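Local coordinates for protein methylmalonate-semialdehyde dehydrogenase (PDB 4ZZ7) that probably catalyses the NAD-dependent oxidation of methylmalonate semialdehyde to an acyl-CoA product, as expected of an acylating member of the aldehyde dehydrogenase family, at residues H9-Q14 against E46-A51; A222-G227 against R245-G250; N266-L271 against S302-A307; Q330-V335 against N363-G368. All blocks are in the same frame, centred on the assembly; numbering follows the deposited sequence.

From the N terminus the four contacts close one after another; none nests within or crosses another. Contact 1 spans 31 intervening residues and sets the first beta hairpin against helix 42-61. Contact 2 spans 17, pairing strands 220-226 and 245-249 across helix 229-241 beside the bound NAD. Contact 3 closes a 30-residue loop between helices 264-276 and 296-308, and contact 4 one of 27 residues, bringing helix 329-344 to the loop before strand 370-373. Contacts 1 and 3 lie on opposite sides of the chain's centre, their own centres about 49 Å apart. Contacts 3 and 4 use helices that follow each other in the chain, yet their nearest atoms remain about 11 Å apart.

Contact 1 of 4, residues H9-Q14 against E46-A51; sequences HLINGQ and EQAISA
Ile11 lays its branched side chain against Ala48 and Ala51 of helix 42-61 from the bend of the beta hairpin that joins strand 6-10 to strand 15-16. Two observations define the bend: Ile11 N bonds to Gln14 O at 3.0 Å, and the Asn-Gly pair between them has positive phi and psi at both residues, close to a type I' turn.

The torsions of Ile11 decide which branch meets which part of the helix. CG2 stands anti to the backbone N while CG1 lies beside it (chi1 -59°), which spreads both branches toward the helix. CG2 comes down on the helix backbone, 3.7 Å from Ala48 CA and 4.0 Å from Gln47 O, and also faces the methyl of Ala51, with CG2 to CB at 4.2 Å. CG1 meets the methyl of Ala48, 3.9 Å from its CB, and the extended chain leaves CD1 close to that methyl too. Small residues on this face of the helix let the isoleucine come so near the backbone. Replacing Ile11 with a glycine would probably open a gap over Ala48 and take the isoleucine methyl away from Ala51, leaving Asn12 as its neighbour here.

Beside these alkyl contacts, Asn202 touches both alanines and its OD1 accepts from Asn12 N, tying the turn to strand 201-203 as well. The amide of Asn12 comes nearer the helix than its CB does and puts OD1 3.6 Å from Ala51 CB.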
loop_
_atom_site.group_PDB
_atom_site.type_symbol
_atom_site.label_atom_id
_atom_site.label_comp_id
_atom_site.label_asym_id
_atom_site.label_seq_id
_atom_site.Cartn_x
_atom_site.Cartn_y
_atom_site.Cartn_z
ATOM N N HIS A 9 21.312 26.148 23.753
ATOM C CA HIS A 9 21.201 24.928 22.997
ATOM C C HIS A 9 20.583 23.872 23.880
ATOM O O HIS A 9 20.793 23.861 25.078
ATOM C CB HIS A 9 22.576 24.424 22.586
ATOM C CG HIS A 9 23.479 25.477 22.042
ATOM N ND1 HIS A 9 23.167 26.214 20.928
ATOM C CD2 HIS A 9 24.700 25.903 22.447
ATOM C CE1 HIS A 9 24.148 27.060 20.667
ATOM N NE2 HIS A 9 25.092 26.892 21.575
ATOM N N LEU A 10 19.838 22.965 23.272
ATOM C CA LEU A 10 19.240 21.846 23.964
ATOM C C LEU A 10 20.077 20.623 23.649
ATOM O O LEU A 10 20.048 20.117 22.524
ATOM C CB LEU A 10 17.805 21.663 23.475
ATOM C CG LEU A 10 16.997 20.496 24.032
ATOM C CD1 LEU A 10 16.939 20.536 25.547
ATOM C CD2 LEU A 10 15.593 20.546 23.440
ATOM N N ILE A 11 20.842 20.165 24.633
ATOM C CA ILE A 11 21.665 18.971 24.464
ATOM C C ILE A 11 21.503 18.006 25.626
ATOM O O ILE A 11 21.870 18.307 26.752
ATOM C CB ILE A 11 23.156 19.314 24.324
ATOM C CG1 ILE A 11 23.372 20.224 23.113
ATOM C CG2 ILE A 11 23.979 18.040 24.186
ATOM C CD1 ILE A 11 24.807 20.668 22.892
ATOM N N ASN A 12 20.995 16.821 25.321
ATOM C CA ASN A 12 20.669 15.811 26.324
ATOM C C ASN A 12 19.713 16.358 27.398
ATOM O O ASN A 12 19.930 16.186 28.591
ATOM C CB ASN A 12 21.949 15.225 26.928
ATOM C CG ASN A 12 21.798 13.760 27.332
ATOM O OD1 ASN A 12 21.606 12.883 26.492
ATOM N ND2 ASN A 12 21.916 13.488 28.607
ATOM N N GLY A 13 18.654 17.025 26.939
ATOM C CA GLY A 13 17.549 17.463 27.804
ATOM C C GLY A 13 17.885 18.619 28.727
ATOM O O GLY A 13 17.253 18.794 29.778
ATOM N N GLN A 14 18.880 19.410 28.343
ATOM C CA GLN A 14 19.331 20.491 29.179
ATOM C C GLN A 14 19.815 21.646 28.365
ATOM O O GLN A 14 20.455 21.447 27.339
ATOM C CB GLN A 14 20.446 20.000 30.070
ATOM C CG GLN A 14 19.948 19.074 31.164
ATOM C CD GLN A 14 20.972 18.863 32.230
ATOM O OE1 GLN A 14 22.107 19.339 32.120
ATOM N NE2 GLN A 14 20.589 18.145 33.281
ATOM N N GLU A 46 29.311 18.335 18.392
ATOM C CA GLU A 46 29.751 16.960 18.647
ATOM C C GLU A 46 29.211 16.407 19.961
ATOM O O GLU A 46 28.920 15.231 20.039
ATOM C CB GLU A 46 31.280 16.855 18.604
ATOM C CG GLU A 46 31.878 16.865 17.194
ATOM C CD GLU A 46 33.403 17.037 17.173
ATOM O OE1 GLU A 46 33.991 17.169 16.084
ATOM O OE2 GLU A 46 34.042 17.040 18.244
ATOM N N GLN A 47 29.080 17.244 20.988
ATOM C CA GLN A 47 28.372 16.841 22.218
ATOM C C GLN A 47 26.926 16.426 21.913
ATOM O O GLN A 47 26.460 15.416 22.435
ATOM C CB GLN A 47 28.372 17.962 23.281
ATOM C CG GLN A 47 29.733 18.310 23.870
ATOM C CD GLN A 47 29.697 19.482 24.854
ATOM O OE1 GLN A 47 28.637 19.909 25.321
ATOM N NE2 GLN A 47 30.872 20.000 25.175
ATOM N N ALA A 48 26.227 17.215 21.086
ATOM C CA ALA A 48 24.825 16.932 20.714
ATOM C C ALA A 48 24.700 15.603 19.944
ATOM O O ALA A 48 23.879 14.756 20.269
ATOM C CB ALA A 48 24.231 18.086 19.911
ATOM N N ILE A 49 25.554 15.428 18.948
ATOM C CA ILE A 49 25.660 14.173 18.221
ATOM C C ILE A 49 25.966 12.989 19.155
ATOM O O ILE A 49 25.423 11.898 18.954
ATOM C CB ILE A 49 26.749 14.253 17.128
ATOM C CG1 ILE A 49 26.394 15.308 16.069
ATOM C CG2 ILE A 49 26.924 12.915 16.436
ATOM C CD1 ILE A 49 27.585 15.789 15.262
ATOM N N SER A 50 26.832 13.189 20.157
ATOM C CA SER A 50 27.158 12.137 21.158
ATOM C C SER A 50 25.987 11.802 22.075
ATOM O O SER A 50 25.797 10.636 22.431
ATOM C CB SER A 50 28.329 12.540 22.018
ATOM O OG SER A 50 29.484 12.624 21.231
ATOM N N ALA A 51 25.213 12.821 22.452
ATOM C CA ALA A 51 23.955 12.626 23.176
ATOM C C ALA A 51 22.955 11.835 22.354
ATOM O O ALA A 51 22.276 10.943 22.888
ATOM C CB ALA A 51 23.347 13.964 23.542
#

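Contact 2 of 4, residues A222-G227 against R245-G250; sequences AVSFVG and RCQALG. With NAD (nicotinamide-adenine-dinucleotide), chain M.
Ser224 OG is gripped twice: it donates to Gln247 OE1 at 2.6 Å, arriving in the carbonyl plane on a lone pair, and it is also hydrogen-bonded to Tyr474 OH. The other end of the amide is held as well, since Gln247 NE2 bonds to Leu463 O, which fixes the rotation of this buried group. Underneath runs regular parallel pairing, with strand directions only 4° apart. Its N-H...O bonds alternate between the strands: Phe225 N reaches Gln247 O at 2.8 Å, and Leu249 N answers to Phe225 O at 2.9 Å.

Side chains alternate between two faces. On one, Phe225 holds CG anti to its backbone N (chi1 177°), which places the ring under helix 229-241 and its edge at the cofactor: CE1 is 3.4 Å from NAD O4B, and NAD O2A lies in the ring plane. On the other, Leu249, by CB and CD2, and Val226, by CG1, lie beside the NAD amide nitrogen N7N. Adenosine and nicotinamide ends are thus met by neighbouring residues at the C-terminal ends of the strands, as is characteristic of the Rossmann-like beta-alpha-beta unit of aldehyde dehydrogenases.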
loop_
_atom_site.group_PDB
_atom_site.type_symbol
_atom_site.label_atom_id
_atom_site.label_comp_id
_atom_site.label_asym_id
_atom_site.label_seq_id
_atom_site.Cartn_x
_atom_site.Cartn_y
_atom_site.Cartn_z
ATOM N N ALA A 222 21.991 10.865 8.050
ATOM C CA ALA A 222 21.084 11.475 7.074
ATOM C C ALA A 222 20.889 12.945 7.347
ATOM O O ALA A 222 20.823 13.360 8.496
ATOM C CB ALA A 222 19.733 10.769 7.083
ATOM N N VAL A 223 20.753 13.728 6.288
ATOM C CA VAL A 223 20.594 15.171 6.424
ATOM C C VAL A 223 19.385 15.712 5.646
ATOM O O VAL A 223 19.337 15.606 4.421
ATOM C CB VAL A 223 21.874 15.888 5.951
ATOM C CG1 VAL A 223 21.738 17.405 6.108
ATOM C CG2 VAL A 223 23.089 15.353 6.716
ATOM N N SER A 224 18.433 16.305 6.371
ATOM C CA SER A 224 17.279 17.026 5.780
ATOM C C SER A 224 17.516 18.542 5.793
ATOM O O SER A 224 17.528 19.165 6.864
ATOM C CB SER A 224 15.990 16.728 6.561
ATOM O OG SER A 224 15.509 15.411 6.335
ATOM N N PHE A 225 17.707 19.125 4.607
ATOM C CA PHE A 225 17.904 20.571 4.479
ATOM C C PHE A 225 16.735 21.178 3.788
ATOM O O PHE A 225 16.252 20.619 2.814
ATOM C CB PHE A 225 19.153 20.943 3.670
ATOM C CG PHE A 225 19.322 22.436 3.471
ATOM C CD1 PHE A 225 19.853 23.214 4.460
ATOM C CD2 PHE A 225 18.919 23.055 2.293
ATOM C CE1 PHE A 225 19.983 24.580 4.290
ATOM C CE2 PHE A 225 19.048 24.421 2.116
ATOM C CZ PHE A 225 19.581 25.184 3.115
ATOM N N VAL A 226 16.313 22.336 4.302
ATOM C CA VAL A 226 15.305 23.202 3.674
ATOM C C VAL A 226 15.878 24.621 3.697
ATOM O O VAL A 226 16.310 25.098 4.738
ATOM C CB VAL A 226 13.945 23.143 4.420
ATOM C CG1 VAL A 226 12.953 24.151 3.866
ATOM C CG2 VAL A 226 13.356 21.757 4.288
ATOM N N GLY A 227 15.907 25.281 2.547
ATOM C CA GLY A 227 16.448 26.634 2.457
ATOM C C GLY A 227 16.617 27.083 1.017
ATOM O O GLY A 227 15.856 26.659 0.145
ATOM N N ARG A 245 23.173 10.011 3.058
ATOM C CA ARG A 245 22.024 10.376 2.263
ATOM C C ARG A 245 21.551 11.772 2.631
ATOM O O ARG A 245 21.856 12.271 3.724
ATOM C CB ARG A 245 20.911 9.376 2.481
ATOM C CG ARG A 245 20.432 9.267 3.918
ATOM C CD ARG A 245 19.137 8.481 4.032
ATOM N NE ARG A 245 19.300 7.043 3.813
ATOM C CZ ARG A 245 18.296 6.167 3.759
ATOM N NH1 ARG A 245 17.026 6.559 3.923
ATOM N NH2 ARG A 245 18.560 4.880 3.551
ATOM N N CYS A 246 20.791 12.386 1.729
ATOM C CA CYS A 246 20.405 13.780 1.881
ATOM C C CYS A 246 19.193 14.118 1.020
ATOM O O CYS A 246 18.964 13.510 -0.026
ATOM C CB CYS A 246 21.598 14.700 1.518
ATOM S SG CYS A 246 21.330 16.505 1.590
ATOM N N GLN A 247 18.414 15.087 1.505
ATOM C CA GLN A 247 17.339 15.744 0.749
ATOM C C GLN A 247 17.506 17.245 1.024
ATOM O O GLN A 247 17.494 17.682 2.178
ATOM C CB GLN A 247 15.930 15.223 1.148
ATOM C CG GLN A 247 15.558 15.409 2.635
ATOM C CD GLN A 247 14.244 14.773 3.122
ATOM O OE1 GLN A 247 13.936 14.842 4.325
ATOM N NE2 GLN A 247 13.457 14.183 2.217
ATOM N N ALA A 248 17.698 18.027 -0.024
ATOM C CA ALA A 248 17.839 19.445 0.130
ATOM C C ALA A 248 16.836 20.166 -0.741
ATOM O O ALA A 248 16.873 20.083 -1.965
ATOM C CB ALA A 248 19.234 19.863 -0.241
ATOM N N LEU A 249 15.947 20.894 -0.090
ATOM C CA LEU A 249 14.938 21.692 -0.764
ATOM C C LEU A 249 15.392 23.145 -0.842
ATOM O O LEU A 249 16.009 23.653 0.081
ATOM C CB LEU A 249 13.611 21.572 -0.021
ATOM C CG LEU A 249 12.871 20.251 -0.239
ATOM C CD1 LEU A 249 13.567 19.115 0.461
ATOM C CD2 LEU A 249 11.441 20.338 0.261
ATOM N N GLY A 250 15.024 23.797 -1.938
ATOM C CA GLY A 250 15.634 25.046 -2.381
ATOM C C GLY A 250 14.634 26.151 -2.666
ATOM O O GLY A 250 13.553 26.182 -2.099
HETATM P PA NAD M . 19.357 29.687 3.676
HETATM O O1A NAD M . 20.312 30.808 4.075
HETATM O O2A NAD M . 19.390 29.064 2.290
HETATM O O5B NAD M . 19.577 28.445 4.698
HETATM C C5B NAD M . 18.895 28.312 5.953
HETATM C C4B NAD M . 19.678 27.434 6.929
HETATM O O4B NAD M . 20.957 27.094 6.386
HETATM C C3B NAD M . 19.959 28.105 8.270
HETATM O O3B NAD M . 19.729 27.144 9.302
HETATM C C2B NAD M . 21.408 28.579 8.179
HETATM O O2B NAD M . 22.213 28.527 9.361
HETATM C C1B NAD M . 22.029 27.632 7.168
HETATM N N9A NAD M . 23.043 28.301 6.299
HETATM C C8A NAD M . 22.956 29.557 5.771
HETATM N N7A NAD M . 24.042 29.831 5.017
HETATM C C5A NAD M . 24.856 28.747 5.052
HETATM C C6A NAD M . 26.181 28.384 4.469
HETATM N N6A NAD M . 26.836 29.268 3.686
HETATM N N1A NAD M . 26.688 27.151 4.744
HETATM C C2A NAD M . 26.023 26.260 5.541
HETATM N N3A NAD M . 24.820 26.508 6.101
HETATM C C4A NAD M . 24.199 27.719 5.902
HETATM O O3 NAD M . 17.817 30.168 3.973
HETATM P PN NAD M . 17.271 31.449 4.836
HETATM O O1N NAD M . 17.487 31.237 6.338
HETATM O O2N NAD M . 17.635 32.802 4.209
HETATM O O5D NAD M . 15.728 31.171 4.492
HETATM C C5D NAD M . 15.189 31.558 3.217
HETATM C C4D NAD M . 15.153 30.447 2.148
HETATM O O4D NAD M . 14.292 29.327 2.455
HETATM C C3D NAD M . 14.624 31.002 0.814
HETATM O O3D NAD M . 15.693 31.194 -0.119
HETATM C C2D NAD M . 13.583 29.999 0.294
HETATM O O2D NAD M . 13.779 29.687 -1.089
HETATM C C1D NAD M . 13.790 28.806 1.211
HETATM N N1N NAD M . 12.617 27.965 1.425
HETATM C C2N NAD M . 12.548 26.833 0.712
HETATM C C3N NAD M . 11.472 25.965 0.865
HETATM C C7N NAD M . 11.324 24.693 0.063
HETATM O O7N NAD M . 11.369 24.649 -1.171
HETATM N N7N NAD M . 11.088 23.596 0.761
HETATM C C4N NAD M . 10.487 26.274 1.797
HETATM C C5N NAD M . 10.573 27.446 2.538
HETATM C C6N NAD M . 11.669 28.286 2.331
#

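Contact 3 of 4, residues N266-L271 against S302-A307; sequences NAVNQL and SKMTQA
Val268 and Met304 form the centre of an apolar helix-to-helix contact in which the valine is the inserted side chain. Its CG1 stands anti to the backbone N (chi1 165°), and this branch does most of the touching: it lies 3.9 Å from Met304 SD and 4.0 Å from Ala307 CB. The methionine runs past the valine in the opposite direction. Bends at its second and third torsions bring the sulfur back over helix 264-276, where SD also approaches Leu271 CB at 4.4 Å. Met304 further touches Leu272 and Phe276, extending the same apolar seam along that helix.

A second contact uses the aliphatic base of a charged residue. Val268 CG2 meets Lys303, 3.8 Å from its CB, with the two side chains crossing at about a right angle. The lysine chain is extended beyond CG and leads away from Val268, and its NZ forms a salt bridge with Asp265 OD1. The residue therefore supplies an aliphatic flank to the valine and a charge link to the same neighbouring helix.

The backbones set the frame. The axes of the two short segments approach to 9.6 Å and cross at -44°, and Val268 and Met304 are the pair whose CA atoms lie nearest, 5.7 Å apart. Both helices also rest on strands: Ala267 and Leu271 touch Phe418 of strand 411-418, while Met304 touches Leu371 of strand 370-373. Neighbouring helices packed together against a largely parallel sheet are typical of the alpha/beta catalytic domain of the aldehyde dehydrogenase fold.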
loop_
_atom_site.group_PDB
_atom_site.type_symbol
_atom_site.label_atom_id
_atom_site.label_comp_id
_atom_site.label_asym_id
_atom_site.label_seq_id
_atom_site.Cartn_x
_atom_site.Cartn_y
_atom_site.Cartn_z
ATOM N N ASN A 266 -12.486 35.434 -7.490
ATOM C CA ASN A 266 -11.897 34.396 -6.657
ATOM C C ASN A 266 -10.375 34.323 -6.748
ATOM O O ASN A 266 -9.703 34.063 -5.767
ATOM C CB ASN A 266 -12.487 33.038 -7.039
ATOM C CG ASN A 266 -12.008 31.901 -6.130
ATOM O OD1 ASN A 266 -11.098 31.127 -6.496
ATOM N ND2 ASN A 266 -12.595 31.813 -4.927
ATOM N N ALA A 267 -9.839 34.522 -7.942
ATOM C CA ALA A 267 -8.399 34.485 -8.172
ATOM C C ALA A 267 -7.689 35.619 -7.412
ATOM O O ALA A 267 -6.720 35.371 -6.682
ATOM C CB ALA A 267 -8.108 34.567 -9.672
ATOM N N VAL A 268 -8.187 36.848 -7.579
ATOM C CA VAL A 268 -7.605 38.026 -6.932
ATOM C C VAL A 268 -7.637 37.782 -5.439
ATOM O O VAL A 268 -6.628 37.877 -4.762
ATOM C CB VAL A 268 -8.377 39.319 -7.307
ATOM C CG1 VAL A 268 -8.051 40.490 -6.396
ATOM C CG2 VAL A 268 -8.077 39.704 -8.740
ATOM N N ASN A 269 -8.802 37.427 -4.940
ATOM C CA ASN A 269 -8.972 37.238 -3.522
ATOM C C ASN A 269 -8.015 36.169 -2.973
ATOM O O ASN A 269 -7.433 36.331 -1.889
ATOM C CB ASN A 269 -10.438 36.895 -3.205
ATOM C CG ASN A 269 -10.776 37.014 -1.715
ATOM O OD1 ASN A 269 -10.328 37.932 -1.013
ATOM N ND2 ASN A 269 -11.587 36.094 -1.231
ATOM N N GLN A 270 -7.823 35.100 -3.731
ATOM C CA GLN A 270 -6.871 34.080 -3.334
ATOM C C GLN A 270 -5.419 34.508 -3.539
ATOM O O GLN A 270 -4.559 34.148 -2.736
ATOM C CB GLN A 270 -7.158 32.770 -4.041
ATOM C CG GLN A 270 -8.291 31.977 -3.402
ATOM C CD GLN A 270 -8.356 30.548 -3.920
ATOM O OE1 GLN A 270 -8.058 29.612 -3.189
ATOM N NE2 GLN A 270 -8.705 30.376 -5.199
ATOM N N LEU A 271 -5.149 35.303 -4.574
ATOM C CA LEU A 271 -3.778 35.788 -4.847
ATOM C C LEU A 271 -3.229 36.800 -3.834
ATOM O O LEU A 271 -2.024 37.012 -3.773
ATOM C CB LEU A 271 -3.673 36.349 -6.273
ATOM C CG LEU A 271 -3.658 35.286 -7.400
ATOM C CD1 LEU A 271 -3.930 35.942 -8.743
ATOM C CD2 LEU A 271 -2.350 34.504 -7.453
ATOM N N SER A 302 -6.496 45.424 -12.737
ATOM C CA SER A 302 -7.553 46.308 -12.273
ATOM C C SER A 302 -7.984 45.901 -10.867
ATOM O O SER A 302 -7.757 46.615 -9.897
ATOM C CB SER A 302 -8.735 46.275 -13.251
ATOM O OG SER A 302 -9.905 46.884 -12.717
ATOM N N LYS A 303 -8.540 44.712 -10.767
ATOM C CA LYS A 303 -9.121 44.225 -9.502
ATOM C C LYS A 303 -8.122 44.018 -8.375
ATOM O O LYS A 303 -8.461 44.180 -7.210
ATOM C CB LYS A 303 -9.841 42.908 -9.751
ATOM C CG LYS A 303 -10.990 43.065 -10.712
ATOM C CD LYS A 303 -11.896 41.864 -10.712
ATOM C CE LYS A 303 -12.972 42.020 -11.774
ATOM N NZ LYS A 303 -14.135 41.130 -11.513
ATOM N N MET A 304 -6.903 43.638 -8.748
ATOM C CA MET A 304 -5.826 43.406 -7.807
ATOM C C MET A 304 -5.400 44.710 -7.179
ATOM O O MET A 304 -5.195 44.740 -5.976
ATOM C CB MET A 304 -4.642 42.724 -8.498
ATOM C CG MET A 304 -3.633 42.073 -7.559
ATOM S SD MET A 304 -4.198 40.718 -6.481
ATOM C CE MET A 304 -4.320 41.602 -4.940
ATOM N N THR A 305 -5.286 45.773 -7.988
ATOM C CA THR A 305 -4.975 47.132 -7.495
ATOM C C THR A 305 -5.984 47.558 -6.449
ATOM O O THR A 305 -5.606 48.111 -5.417
ATOM C CB THR A 305 -4.958 48.223 -8.608
ATOM O OG1 THR A 305 -3.974 47.912 -9.600
ATOM C CG2 THR A 305 -4.602 49.591 -8.032
ATOM N N GLN A 306 -7.257 47.299 -6.718
ATOM C CA GLN A 306 -8.337 47.710 -5.827
ATOM C C GLN A 306 -8.269 47.005 -4.483
ATOM O O GLN A 306 -8.205 47.664 -3.443
ATOM C CB GLN A 306 -9.716 47.475 -6.462
ATOM C CG GLN A 306 -10.074 48.466 -7.560
ATOM C CD GLN A 306 -10.503 49.838 -7.054
ATOM O OE1 GLN A 306 -10.349 50.184 -5.879
ATOM N NE2 GLN A 306 -11.056 50.635 -7.960
ATOM N N ALA A 307 -8.272 45.676 -4.506
ATOM C CA ALA A 307 -8.179 44.866 -3.273
ATOM C C ALA A 307 -6.911 45.118 -2.442
ATOM O O ALA A 307 -6.934 44.969 -1.219
ATOM C CB ALA A 307 -8.271 43.390 -3.610
#

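Contact 4 of 4, residues Q330-V335 against N363-G368; sequences QHQEKV and NGFFVG
Gln332 reaches straight out from helix 329-344 and crosses Phe365 at about a right angle. Its CG is anti to the backbone N (chi1 -174°) and the chain stays extended beyond, which delivers the amide to the backbone of the loop preceding strand 370-373. OE1 sits 3.4 Å from Phe365 CA and comes to the edge of the Phe365 ring, near the ring plane; the amide and ring planes are 57° apart, so the two flat groups do not stack. NE2, the other arm of the amide, lies 3.1 Å from Phe366 O. Phe365 is the centre of an inverse gamma turn, closed by a weak bond from Phe366 N to Gly364 O.

Further along, the stem of the glutamine and Val367 slide past each other in opposite directions, with Gln332 CG 3.8 Å from Val367 CG2. The other valine branch, CG1, meets Val335 CG1 at 4.1 Å one helical turn on. With a serine in place of Gln332, the loop would probably lose the amide that reaches Phe365 CA and Phe366 O, and Val367 CG2 the CG methylene packed beside it.

Backbone bonds of Phe365 to Pro28 and Val326 tie the loop to neighbouring loops of the aldehyde dehydrogenase fold as well. The uncharged amide can thus face a backbone turn while CG packs on Val367: one side chain serves a polar and an apolar surface.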
loop_
_atom_site.group_PDB
_atom_site.type_symbol
_atom_site.label_atom_id
_atom_site.label_comp_id
_atom_site.label_asym_id
_atom_site.label_seq_id
_atom_site.Cartn_x
_atom_site.Cartn_y
_atom_site.Cartn_z
ATOM N N GLN A 330 19.137 43.906 5.670
ATOM C CA GLN A 330 19.822 43.410 4.477
ATOM C C GLN A 330 18.816 42.841 3.461
ATOM O O GLN A 330 18.910 43.113 2.255
ATOM C CB GLN A 330 20.861 42.353 4.860
ATOM C CG GLN A 330 21.724 41.893 3.694
ATOM C CD GLN A 330 22.689 40.791 4.076
ATOM O OE1 GLN A 330 22.507 40.116 5.089
ATOM N NE2 GLN A 330 23.723 40.597 3.263
ATOM N N HIS A 331 17.851 42.068 3.961
ATOM C CA HIS A 331 16.816 41.476 3.112
ATOM C C HIS A 331 15.829 42.512 2.606
ATOM O O HIS A 331 15.304 42.377 1.501
ATOM C CB HIS A 331 16.060 40.355 3.828
ATOM C CG HIS A 331 15.162 39.580 2.916
ATOM N ND1 HIS A 331 15.641 38.886 1.827
ATOM C CD2 HIS A 331 13.816 39.425 2.899
ATOM C CE1 HIS A 331 14.628 38.328 1.185
ATOM N NE2 HIS A 331 13.510 38.641 1.816
ATOM N N GLN A 332 15.566 43.531 3.419
ATOM C CA GLN A 332 14.731 44.656 3.000
ATOM C C GLN A 332 15.367 45.387 1.832
ATOM O O GLN A 332 14.705 45.684 0.842
ATOM C CB GLN A 332 14.529 45.652 4.150
ATOM C CG GLN A 332 13.547 46.793 3.837
ATOM C CD GLN A 332 13.477 47.846 4.931
ATOM O OE1 GLN A 332 14.299 47.868 5.851
ATOM N NE2 GLN A 332 12.495 48.725 4.835
ATOM N N GLU A 333 16.650 45.698 1.969
ATOM C CA GLU A 333 17.373 46.384 0.916
ATOM C C GLU A 333 17.321 45.549 -0.350
ATOM O O GLU A 333 17.023 46.088 -1.425
ATOM C CB GLU A 333 18.812 46.684 1.341
ATOM C CG GLU A 333 18.928 47.891 2.285
ATOM C CD GLU A 333 20.270 47.963 3.015
ATOM O OE1 GLU A 333 21.328 47.583 2.434
ATOM O OE2 GLU A 333 20.248 48.401 4.187
ATOM N N LYS A 334 17.543 44.235 -0.205
ATOM C CA LYS A 334 17.486 43.303 -1.345
ATOM C C LYS A 334 16.137 43.327 -2.066
ATOM O O LYS A 334 16.079 43.347 -3.307
ATOM C CB LYS A 334 17.817 41.861 -0.925
ATOM C CG LYS A 334 18.449 41.031 -2.053
ATOM C CD LYS A 334 18.262 39.529 -1.872
ATOM C CE LYS A 334 18.964 39.009 -0.620
ATOM N NZ LYS A 334 18.803 37.534 -0.483
ATOM N N VAL A 335 15.060 43.323 -1.287
ATOM C CA VAL A 335 13.706 43.333 -1.839
ATOM C C VAL A 335 13.377 44.665 -2.515
ATOM O O VAL A 335 12.850 44.677 -3.624
ATOM C CB VAL A 335 12.667 43.021 -0.753
ATOM C CG1 VAL A 335 11.246 43.287 -1.261
ATOM C CG2 VAL A 335 12.815 41.577 -0.294
ATOM N N ASN A 363 10.816 52.296 12.126
ATOM C CA ASN A 363 11.923 52.128 11.139
ATOM C C ASN A 363 12.514 50.694 11.217
ATOM O O ASN A 363 13.732 50.495 11.282
ATOM C CB ASN A 363 13.051 53.151 11.382
ATOM C CG ASN A 363 14.041 52.720 12.482
ATOM O OD1 ASN A 363 13.683 52.030 13.437
ATOM N ND2 ASN A 363 15.294 53.115 12.333
ATOM N N GLY A 364 11.638 49.698 11.242
ATOM C CA GLY A 364 12.040 48.307 11.126
ATOM C C GLY A 364 11.963 47.925 9.668
ATOM O O GLY A 364 11.827 48.805 8.805
ATOM N N PHE A 365 12.006 46.623 9.383
ATOM C CA PHE A 365 12.298 46.142 8.010
ATOM C C PHE A 365 11.009 45.899 7.200
ATOM O O PHE A 365 10.740 44.801 6.724
ATOM C CB PHE A 365 13.241 44.924 8.037
ATOM C CG PHE A 365 14.241 44.960 9.167
ATOM C CD1 PHE A 365 14.991 46.096 9.411
ATOM C CD2 PHE A 365 14.405 43.870 9.999
ATOM C CE1 PHE A 365 15.879 46.142 10.460
ATOM C CE2 PHE A 365 15.314 43.910 11.037
ATOM C CZ PHE A 365 16.046 45.051 11.272
ATOM N N PHE A 366 10.249 46.978 7.022
ATOM C CA PHE A 366 8.915 46.933 6.451
ATOM C C PHE A 366 8.900 47.224 4.964
ATOM O O PHE A 366 9.467 48.220 4.517
ATOM C CB PHE A 366 8.001 47.926 7.178
ATOM C CG PHE A 366 7.497 47.410 8.493
ATOM C CD1 PHE A 366 6.496 46.449 8.530
ATOM C CD2 PHE A 366 8.040 47.853 9.692
ATOM C CE1 PHE A 366 6.039 45.936 9.727
ATOM C CE2 PHE A 366 7.581 47.349 10.901
ATOM C CZ PHE A 366 6.583 46.382 10.917
ATOM N N VAL A 367 8.237 46.347 4.212
ATOM C CA VAL A 367 7.970 46.558 2.785
ATOM C C VAL A 367 6.482 46.326 2.531
ATOM O O VAL A 367 5.897 45.335 2.978
ATOM C CB VAL A 367 8.776 45.604 1.876
ATOM C CG1 VAL A 367 8.451 45.854 0.405
ATOM C CG2 VAL A 367 10.279 45.744 2.125
ATOM N N GLY A 368 5.872 47.248 1.804
ATOM C CA GLY A 368 4.446 47.177 1.569
ATOM C C GLY A 368 4.160 46.327 0.364
ATOM O O GLY A 368 5.027 46.109 -0.471
#